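Local coordinates for protein AimR transcriptional regulator (Bacillus phage phi3T, PDB 5ZVV) that acts as a dimeric transcriptional activator of the aimX locus in the phage lysis-lysogeny decision and is switched off by the arbitrium peptide, at residues A[166-171]-A[198-203]. Residues are numbered along the deposited sequence; the frame is centred on the assembly and turned at random.
Sequences GLMKST and ANISLN
Ile200 reaches from helix 184-203 to two consecutive residues of helix 165-173, Met168 and Lys169, and shows how one branched side chain can carry the contact between two helical segments; between 166-171 and 198-203 the nearest CA atoms, those of Lys169 and Ile200, are 7.9 Å apart. The meeting is apolar throughout. Met168, present as selenomethionine, runs past Ile200 in the opposing direction and touches it at two levels: its terminal CE lies 3.7 Å from Ile200 CG1, while its CB, at the root of the chain, is 3.8 Å from Ile200 CD1. The Met168 chain is extended as far as SE and then bends (chi3 68°), a turn that lays the methyl alongside the isoleucine's longer branch. The shorter branch serves the other neighbour, Ile200 CG2 standing 4.0 Å from Lys169 CG.

Lys169 divides its labour. Its CG methylene rests against the isoleucine, whereas its bend at chi3 accompanies an ammonium end directed to a salt bridge with Glu204, just beyond helix 184-203, so that an ionic link flanks the apolar one. Within helix 165-173 the Leu167 carbonyl oxygen takes two bonds from Thr171, from N and, at 2.6 Å, from OG1, which approaches almost in line with the C=O bond.

Beyond the pair, Met168 also packs on Tyr159 and Leu160 of helix 145-161, and Leu167 meets Leu167 of the second subunit, so the helix that meets helix 184-203 also touches the dimer partner. Such side-by-side helix packing through aliphatic side chains fits the all-helical, TPR-like architecture expected of the AimR family, which belongs to the TPR clan.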
ATOM      1  N   GLY A 166       0.942   2.549  -4.636  1.00 35.09           N
ATOM      2  CA  GLY A 166       2.210   2.774  -3.957  1.00 32.18           C
ATOM      3  C   GLY A 166       3.127   1.572  -4.039  1.00 31.92           C
ATOM      4  O   GLY A 166       4.288   1.681  -4.445  1.00 29.22           O
ATOM      5  N   LEU A 167       2.603   0.394  -3.689  1.00 27.75           N
ATOM      6  CA  LEU A 167       3.404  -0.820  -3.767  1.00 30.17           C
ATOM      7  C   LEU A 167       3.749  -1.198  -5.198  1.00 28.10           C
ATOM      8  O   LEU A 167       4.696  -1.962  -5.408  1.00 27.72           O
ATOM      9  CB  LEU A 167       2.681  -1.975  -3.079  1.00 23.62           C
ATOM     10  CG  LEU A 167       3.127  -2.129  -1.627  1.00 29.61           C
ATOM     11  CD1 LEU A 167       2.124  -2.939  -0.854  1.00 28.67           C
ATOM     12  CD2 LEU A 167       4.497  -2.784  -1.568  1.00 25.91           C
HETATM   13  N   MSE A 168       3.011  -0.695  -6.181  1.00 25.42           N
HETATM   14  CA  MSE A 168       3.449  -0.837  -7.559  1.00 29.50           C
HETATM   15  C   MSE A 168       4.732  -0.040  -7.711  1.00 26.78           C
HETATM   16  O   MSE A 168       5.774  -0.578  -8.102  1.00 25.37           O
HETATM   17  CB  MSE A 168       2.392  -0.342  -8.553  1.00 24.71           C
HETATM   18  CG  MSE A 168       1.139  -1.194  -8.635  1.00 25.03           C
HETATM   19 SE   MSE A 168      -0.129  -0.565  -9.986  1.00 36.85          SE
HETATM   20  CE  MSE A 168       0.917  -0.964 -11.589  1.00 25.69           C
ATOM     21  N   LYS A 169       4.647   1.245  -7.353  1.00 30.59           N
ATOM     22  CA  LYS A 169       5.758   2.161  -7.593  1.00 28.41           C
ATOM     23  C   LYS A 169       7.032   1.657  -6.929  1.00 30.57           C
ATOM     24  O   LYS A 169       8.062   1.481  -7.592  1.00 28.54           O
ATOM     25  CB  LYS A 169       5.391   3.561  -7.100  1.00 26.93           C
ATOM     26  CG  LYS A 169       4.154   4.127  -7.788  1.00 31.23           C
ATOM     27  CD  LYS A 169       3.719   5.457  -7.195  1.00 37.09           C
ATOM     28  CE  LYS A 169       4.718   6.559  -7.504  1.00 44.38           C
ATOM     29  NZ  LYS A 169       4.255   7.874  -6.980  1.00 54.16           N
ATOM     30  N   SER A 170       6.961   1.368  -5.626  1.00 28.95           N
ATOM     31  CA  SER A 170       8.126   0.845  -4.920  1.00 24.63           C
ATOM     32  C   SER A 170       8.668  -0.404  -5.602  1.00 29.25           C
ATOM     33  O   SER A 170       9.887  -0.542  -5.774  1.00 29.81           O
ATOM     34  CB  SER A 170       7.775   0.559  -3.458  1.00 27.85           C
ATOM     35  OG  SER A 170       6.792  -0.458  -3.345  1.00 29.82           O
ATOM     36  N   THR A 171       7.779  -1.306  -6.036  1.00 28.10           N
ATOM     37  CA  THR A 171       8.247  -2.507  -6.721  1.00 29.49           C
ATOM     38  C   THR A 171       9.057  -2.142  -7.958  1.00 25.88           C
ATOM     39  O   THR A 171      10.148  -2.682  -8.178  1.00 26.60           O
ATOM     40  CB  THR A 171       7.068  -3.408  -7.098  1.00 27.56           C
ATOM     41  OG1 THR A 171       6.417  -3.874  -5.909  1.00 33.64           O
ATOM     42  CG2 THR A 171       7.552  -4.614  -7.894  1.00 26.50           C
ATOM     43  N   ALA A 198       2.781   3.657 -17.253  1.00 23.17           N
ATOM     44  CA  ALA A 198       1.875   4.558 -17.956  1.00 22.66           C
ATOM     45  C   ALA A 198       0.538   4.660 -17.234  1.00 26.11           C
ATOM     46  O   ALA A 198       0.005   5.763 -17.045  1.00 26.50           O
ATOM     47  CB  ALA A 198       1.672   4.091 -19.398  1.00 24.42           C
ATOM     48  N   ASN A 199      -0.019   3.521 -16.818  1.00 27.39           N
ATOM     49  CA  ASN A 199      -1.284   3.565 -16.089  1.00 32.49           C
ATOM     50  C   ASN A 199      -1.105   4.181 -14.704  1.00 33.63           C
ATOM     51  O   ASN A 199      -1.992   4.899 -14.221  1.00 32.45           O
ATOM     52  CB  ASN A 199      -1.886   2.164 -15.996  1.00 39.40           C
ATOM     53  CG  ASN A 199      -2.400   1.664 -17.332  1.00 47.37           C
ATOM     54  OD1 ASN A 199      -2.827   2.449 -18.183  1.00 38.36           O
ATOM     55  ND2 ASN A 199      -2.360   0.351 -17.525  1.00 55.92           N
ATOM     56  N   ILE A 200       0.035   3.923 -14.054  1.00 28.33           N
ATOM     57  CA  ILE A 200       0.334   4.601 -12.794  1.00 29.43           C
ATOM     58  C   ILE A 200       0.293   6.113 -12.985  1.00 31.91           C
ATOM     59  O   ILE A 200      -0.332   6.842 -12.204  1.00 29.14           O
ATOM     60  CB  ILE A 200       1.699   4.153 -12.244  1.00 27.58           C
ATOM     61  CG1 ILE A 200       1.658   2.692 -11.799  1.00 29.51           C
ATOM     62  CG2 ILE A 200       2.124   5.050 -11.092  1.00 30.73           C
ATOM     63  CD1 ILE A 200       2.996   2.178 -11.315  1.00 25.36           C
ATOM     64  N   SER A 201       0.950   6.602 -14.038  1.00 27.68           N
ATOM     65  CA  SER A 201       1.031   8.040 -14.265  1.00 26.83           C
ATOM     66  C   SER A 201      -0.334   8.626 -14.589  1.00 28.63           C
ATOM     67  O   SER A 201      -0.679   9.708 -14.102  1.00 30.59           O
ATOM     68  CB  SER A 201       2.024   8.337 -15.386  1.00 24.36           C
ATOM     69  OG  SER A 201       3.311   7.846 -15.053  1.00 27.64           O
ATOM     70  N   LEU A 202      -1.124   7.930 -15.411  1.00 27.41           N
ATOM     71  CA  LEU A 202      -2.464   8.418 -15.717  1.00 30.89           C
ATOM     72  C   LEU A 202      -3.320   8.495 -14.460  1.00 33.02           C
ATOM     73  O   LEU A 202      -4.095   9.443 -14.285  1.00 32.40           O
ATOM     74  CB  LEU A 202      -3.128   7.524 -16.767  1.00 30.52           C
ATOM     75  CG  LEU A 202      -4.531   7.906 -17.251  1.00 35.26           C
ATOM     76  CD1 LEU A 202      -4.696   7.502 -18.699  1.00 38.79           C
ATOM     77  CD2 LEU A 202      -5.621   7.247 -16.411  1.00 49.81           C
ATOM     78  N   ASN A 203      -3.196   7.504 -13.574  1.00 32.17           N
ATOM     79  CA  ASN A 203      -4.014   7.501 -12.367  1.00 34.08           C
ATOM     80  C   ASN A 203      -3.695   8.688 -11.468  1.00 37.87           C
ATOM     81  O   ASN A 203      -4.579   9.181 -10.755  1.00 35.82           O
ATOM     82  CB  ASN A 203      -3.823   6.190 -11.605  1.00 39.49           C
ATOM     83  CG  ASN A 203      -4.804   6.035 -10.461  1.00 38.20           C
ATOM     84  OD1 ASN A 203      -5.995   5.814 -10.679  1.00 40.94           O
ATOM     85  ND2 ASN A 203      -4.308   6.145  -9.235  1.00 38.67           N
TER